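Local coordinates for bifunctional purine biosynthetic protein ADE5,7 (Cryptococcus neoformans var. grubii serotype A, PDB 7LVO) that catalyses the second and fifth steps of de novo purine biosynthesis, the piece here being the N-terminal GAR synthetase half, which ligates phosphoribosylamine to glycine with ATP, at residues L271-M276 with G387-Y392; V381-E386 with Q457-D462. All coordinates share one frame; numbering follows the deposited sequence.

Contact 1: L271-M276 with G387-Y392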
loop_
_atom_site.group_PDB
_atom_site.type_symbol
_atom_site.label_atom_id
_atom_site.label_comp_id
_atom_site.label_asym_id
_atom_site.label_seq_id
_atom_site.Cartn_x
_atom_site.Cartn_y
_atom_site.Cartn_z
ATOM N N LEU A 271 2.571 17.323 -9.738
ATOM C CA LEU A 271 3.117 15.993 -9.953
ATOM C C LEU A 271 2.543 15.006 -8.938
ATOM O O LEU A 271 2.060 15.380 -7.864
ATOM C CB LEU A 271 4.639 16.020 -9.860
ATOM C CG LEU A 271 5.387 16.620 -11.053
ATOM C CD1 LEU A 271 5.128 18.105 -11.182
ATOM C CD2 LEU A 271 6.880 16.339 -10.933
ATOM N N ASN A 272 2.603 13.728 -9.292
ATOM C CA ASN A 272 2.070 12.666 -8.453
ATOM C C ASN A 272 3.108 12.211 -7.432
ATOM O O ASN A 272 4.315 12.376 -7.619
ATOM C CB ASN A 272 1.620 11.481 -9.307
ATOM C CG ASN A 272 0.401 11.805 -10.156
ATOM O OD1 ASN A 272 -0.737 11.578 -9.742
ATOM N ND2 ASN A 272 0.636 12.343 -11.347
ATOM N N THR A 273 2.612 11.639 -6.340
ATOM C CA THR A 273 3.444 11.137 -5.259
ATOM C C THR A 273 2.959 9.747 -4.866
ATOM O O THR A 273 2.011 9.208 -5.445
ATOM C CB THR A 273 3.409 12.070 -4.036
ATOM O OG1 THR A 273 2.124 11.979 -3.387
ATOM C CG2 THR A 273 3.663 13.503 -4.450
ATOM N N GLY A 274 3.614 9.167 -3.864
ATOM C CA GLY A 274 3.158 7.923 -3.286
ATOM C C GLY A 274 1.957 8.049 -2.382
ATOM O O GLY A 274 1.440 7.035 -1.905
ATOM N N GLY A 275 1.494 9.275 -2.139
ATOM C CA GLY A 275 0.354 9.511 -1.276
ATOM C C GLY A 275 0.631 10.571 -0.231
ATOM O O GLY A 275 1.470 10.370 0.652
ATOM N N MET A 276 -0.059 11.709 -0.329
ATOM C CA MET A 276 0.117 12.812 0.607
ATOM C C MET A 276 -0.926 12.825 1.716
ATOM O O MET A 276 -0.877 13.695 2.584
ATOM C CB MET A 276 0.082 14.150 -0.138
ATOM C CG MET A 276 1.288 14.400 -1.043
ATOM S SD MET A 276 2.848 14.411 -0.143
ATOM C CE MET A 276 2.582 15.754 1.019
ATOM N N GLY A 387 11.033 19.795 -1.913
ATOM C CA GLY A 387 11.348 19.344 -3.254
ATOM C C GLY A 387 10.581 18.110 -3.684
ATOM O O GLY A 387 10.321 17.941 -4.883
ATOM N N TYR A 388 10.231 17.242 -2.740
ATOM C CA TYR A 388 9.462 16.045 -3.060
ATOM C C TYR A 388 8.209 16.427 -3.847
ATOM O O TYR A 388 7.565 17.434 -3.529
ATOM C CB TYR A 388 9.088 15.318 -1.762
ATOM C CG TYR A 388 8.284 14.054 -1.948
ATOM C CD1 TYR A 388 8.909 12.841 -2.193
ATOM C CD2 TYR A 388 6.900 14.073 -1.867
ATOM C CE1 TYR A 388 8.175 11.682 -2.365
ATOM C CE2 TYR A 388 6.162 12.920 -2.030
ATOM C CZ TYR A 388 6.801 11.728 -2.283
ATOM O OH TYR A 388 6.060 10.573 -2.444
ATOM N N PRO A 389 7.823 15.651 -4.875
ATOM C CA PRO A 389 8.407 14.393 -5.357
ATOM C C PRO A 389 9.706 14.545 -6.142
ATOM O O PRO A 389 10.212 13.556 -6.672
ATOM C CB PRO A 389 7.304 13.830 -6.273
ATOM C CG PRO A 389 6.620 15.044 -6.797
ATOM C CD PRO A 389 6.641 16.049 -5.666
ATOM N N GLY A 390 10.235 15.760 -6.210
ATOM C CA GLY A 390 11.508 16.001 -6.852
ATOM C C GLY A 390 12.666 15.675 -5.931
ATOM O O GLY A 390 12.530 14.939 -4.951
ATOM N N SER A 391 13.827 16.237 -6.257
ATOM C CA SER A 391 14.995 16.076 -5.404
ATOM C C SER A 391 14.796 16.832 -4.096
ATOM O O SER A 391 14.266 17.946 -4.077
ATOM C CB SER A 391 16.248 16.576 -6.121
ATOM O OG SER A 391 16.104 17.927 -6.521
ATOM N N TYR A 392 15.228 16.224 -2.999
ATOM C CA TYR A 392 15.058 16.784 -1.667
ATOM C C TYR A 392 16.301 16.514 -0.834
ATOM O O TYR A 392 17.001 15.519 -1.061
ATOM C CB TYR A 392 13.832 16.179 -0.965
ATOM C CG TYR A 392 13.901 14.672 -0.819
ATOM C CD1 TYR A 392 14.529 14.088 0.276
ATOM C CD2 TYR A 392 13.347 13.832 -1.780
ATOM C CE1 TYR A 392 14.603 12.717 0.412
ATOM C CE2 TYR A 392 13.415 12.458 -1.653
ATOM C CZ TYR A 392 14.043 11.905 -0.555
ATOM O OH TYR A 392 14.114 10.536 -0.418
#

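Contact 2: V381-E386 with Q457-D462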
loop_
_atom_site.group_PDB
_atom_site.type_symbol
_atom_site.label_atom_id
_atom_site.label_comp_id
_atom_site.label_asym_id
_atom_site.label_seq_id
_atom_site.Cartn_x
_atom_site.Cartn_y
_atom_site.Cartn_z
ATOM N N VAL A 381 -2.315 12.807 7.318
ATOM C CA VAL A 381 -1.784 13.946 6.572
ATOM C C VAL A 381 -0.265 13.842 6.573
ATOM O O VAL A 381 0.361 13.811 7.639
ATOM C CB VAL A 381 -2.239 15.283 7.168
ATOM C CG1 VAL A 381 -1.601 16.439 6.395
ATOM C CG2 VAL A 381 -3.758 15.397 7.140
ATOM N N VAL A 382 0.324 13.802 5.382
ATOM C CA VAL A 382 1.745 13.538 5.214
ATOM C C VAL A 382 2.519 14.850 5.243
ATOM O O VAL A 382 2.118 15.846 4.629
ATOM C CB VAL A 382 2.006 12.772 3.899
ATOM C CG1 VAL A 382 3.504 12.686 3.621
ATOM C CG2 VAL A 382 1.392 11.377 3.956
ATOM N N LEU A 383 3.633 14.843 5.966
ATOM C CA LEU A 383 4.627 15.906 5.915
ATOM C C LEU A 383 5.820 15.405 5.108
ATOM O O LEU A 383 6.406 14.368 5.440
ATOM C CB LEU A 383 5.056 16.317 7.318
ATOM C CG LEU A 383 4.398 17.577 7.883
ATOM C CD1 LEU A 383 2.889 17.447 7.929
ATOM C CD2 LEU A 383 4.946 17.878 9.275
ATOM N N ALA A 384 6.167 16.130 4.048
ATOM C CA ALA A 384 7.212 15.714 3.127
ATOM C C ALA A 384 8.382 16.694 3.170
ATOM O O ALA A 384 8.300 17.773 3.755
ATOM C CB ALA A 384 6.665 15.597 1.698
ATOM N N SER A 385 9.471 16.297 2.524
ATOM C CA SER A 385 10.684 17.098 2.466
ATOM C C SER A 385 10.629 18.088 1.309
ATOM O O SER A 385 9.985 17.848 0.287
ATOM C CB SER A 385 11.914 16.197 2.314
ATOM O OG SER A 385 12.061 15.321 3.423
ATOM N N GLU A 386 11.335 19.207 1.479
ATOM C CA GLU A 386 11.390 20.238 0.451
ATOM C C GLU A 386 11.860 19.651 -0.874
ATOM O O GLU A 386 12.954 19.084 -0.958
ATOM C CB GLU A 386 12.324 21.362 0.899
ATOM C CG GLU A 386 12.444 22.509 -0.084
ATOM C CD GLU A 386 13.376 23.607 0.414
ATOM O OE1 GLU A 386 13.817 23.532 1.581
ATOM O OE2 GLU A 386 13.662 24.539 -0.363
ATOM N N GLN A 457 9.658 21.694 5.625
ATOM C CA GLN A 457 8.524 20.781 5.712
ATOM C C GLN A 457 7.406 21.249 4.790
ATOM O O GLN A 457 7.114 22.444 4.698
ATOM C CB GLN A 457 8.022 20.686 7.151
ATOM C CG GLN A 457 7.449 21.977 7.715
ATOM C CD GLN A 457 6.975 21.819 9.148
ATOM O OE1 GLN A 457 7.055 20.732 9.722
ATOM N NE2 GLN A 457 6.482 22.903 9.736
ATOM N N THR A 458 6.779 20.292 4.109
ATOM C CA THR A 458 5.711 20.567 3.161
ATOM C C THR A 458 4.553 19.608 3.405
ATOM O O THR A 458 4.752 18.455 3.780
ATOM C CB THR A 458 6.193 20.421 1.710
ATOM O OG1 THR A 458 7.456 21.085 1.559
ATOM C CG2 THR A 458 5.178 21.023 0.750
ATOM N N PHE A 459 3.337 20.100 3.187
ATOM C CA PHE A 459 2.143 19.275 3.341
ATOM C C PHE A 459 0.971 20.007 2.706
ATOM O O PHE A 459 0.986 21.232 2.566
ATOM C CB PHE A 459 1.860 18.968 4.818
ATOM C CG PHE A 459 1.593 20.184 5.658
ATOM C CD1 PHE A 459 2.635 20.850 6.288
ATOM C CD2 PHE A 459 0.303 20.661 5.826
ATOM C CE1 PHE A 459 2.397 21.964 7.055
ATOM C CE2 PHE A 459 0.059 21.790 6.589
ATOM C CZ PHE A 459 1.104 22.438 7.211
ATOM N N ARG A 460 -0.042 19.236 2.317
ATOM C CA ARG A 460 -1.276 19.787 1.771
ATOM C C ARG A 460 -2.240 20.111 2.907
ATOM O O ARG A 460 -2.429 19.308 3.821
ATOM C CB ARG A 460 -1.919 18.802 0.795
ATOM C CG ARG A 460 -1.179 18.663 -0.526
ATOM C CD ARG A 460 -1.845 17.644 -1.446
ATOM N NE ARG A 460 -3.254 17.950 -1.692
ATOM C CZ ARG A 460 -4.006 17.338 -2.600
ATOM N NH1 ARG A 460 -3.512 16.401 -3.391
ATOM N NH2 ARG A 460 -5.286 17.679 -2.717
ATOM N N ARG A 461 -2.851 21.293 2.845
ATOM C CA ARG A 461 -3.812 21.713 3.855
ATOM C C ARG A 461 -5.237 21.282 3.537
ATOM O O ARG A 461 -6.131 21.495 4.365
ATOM C CB ARG A 461 -3.765 23.234 4.017
ATOM C CG ARG A 461 -2.405 23.774 4.436
ATOM C CD ARG A 461 -2.403 25.298 4.433
ATOM N NE ARG A 461 -2.634 25.837 3.099
ATOM C CZ ARG A 461 -2.795 27.125 2.827
ATOM N NH1 ARG A 461 -2.762 28.042 3.782
ATOM N NH2 ARG A 461 -2.998 27.501 1.568
ATOM N N ASP A 462 -5.473 20.678 2.372
ATOM C CA ASP A 462 -6.821 20.362 1.915
ATOM C C ASP A 462 -7.090 18.858 1.888
ATOM O O ASP A 462 -7.923 18.387 1.112
ATOM C CB ASP A 462 -7.058 20.956 0.526
ATOM C CG ASP A 462 -6.131 20.368 -0.521
ATOM O OD1 ASP A 462 -5.030 19.902 -0.145
ATOM O OD2 ASP A 462 -6.499 20.367 -1.712
HETATM O O HOH W 1 -0.070 16.397 2.977
#

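Contact 1: L271-M276 with G387-Y392
Y388 reaches across to the turn at T273 and G274. Its hydroxyl accepts a hydrogen bond from the backbone of G274. G274 N lies 3.2 Å from Y388 OH, at the ring edge and near its plane, and the N-H points almost straight at the oxygen (171°). CG of Y388 stands anti to the backbone N (chi1 180°), which places it beside the carbonyl carbon and lets the phenol extend to the 271-276 turn.

T273 lies obliquely against the same ring. Its CB and CG2 both approach CE2 of Y388, each at 3.5 Å. The hydroxyl is turned the other way. With chi1 at 71°, OG1 sits between the backbone N and the carbonyl carbon and accepts from G275 N at 3.0 Å, which closes an ST turn. The same OG1 also bonds to the carbonyl of K262. The methyl is thereby left to the aromatic side.

M276 adds an oblique Met-aromatic contact: its chain, bent at chi2 and chi3, brings SD to 4.1 Å from Y388 CE2.

P389 follows a cis peptide bond, and its CB lies over the centre of the Y388 ring, on one face. P389 CG also meets L271 CB at 3.8 Å.

The chemistry is mixed: one nearly straight N-H...O bond orients the phenol end, while methyl, sulfur and proline carbons pack on the ring. Together they tie the loop before strand 277-280, in the ATP-grasp part, to the C-domain loop after strand 377-384.

Contact 2: V381-E386 with Q457-D462
The end of strand 377-384 is bordered here by the chain that follows strand 452-453. The two join through a single antiparallel bridge, A384 with T458, a hydrogen-bonded pair. A384 N donates to T458 O at 2.7 Å, nearly straight and in the carbonyl plane. The return bond, T458 N to A384 O, is 3.0 Å long and more bent (148°), its donor tilted from the carbonyl plane. The CA of L383 adds a CA-H...O contact to T458 O.

Beyond the bridge the backbones are joined by water. Water 1 donates to V382 O at 2.8 Å and accepts from R460 N at 2.9 Å. The water thus bridges the two chains where they have begun to part.

L383 and F459 lie side by side, pointing the same way. CD1 of L383 packs on F459 CB at 3.6 Å and reaches the start of the ring at CG and CD1. The F459 ring leads away from the strand, with CG between the backbone N and the carbonyl carbon (chi1 62°). Both side chains also touch I449 of helix 438-449.

R460 turns its guanidinium away from the strand and forms a side-on salt bridge with D462. NE meets OD1 at 3.1 Å, in the guanidinium plane and on the syn lone pair. NH2 meets OD2, also at 3.1 Å, from out of the carboxylate plane. The remaining nitrogen, NH1, bonds to the carbonyl of R263, and D462 OD2 also accepts from G267 N.

This is a short beta bridge, continued by water, that lays segment 457-462, near the end of this GAR synthetase half, along the end of strand 377-384 in the C domain.

In the fold
Both contacts gather round the end of strand 377-384. Contact 2 is largely buried and uses the last residues of the strand itself. Contact 1 is a surface contact, with more exposed residues, and uses the loop that follows, so 381-386 runs straight into 387-392. They also touch directly: M276 O and V382 N are 3.0 Å apart, a probable hydrogen bond, just before strand 277-280, the neighbour of 377-384 in the sheet. Contact 1 joins the ATP-grasp part to the C domain, whereas both segments of contact 2 belong to the C domain. Side chains dominate the first, through a tyrosine and a proline. Backbone bonds and water carry the second, with apolar packing against helix 438-449 and a salt bridge within 457-462.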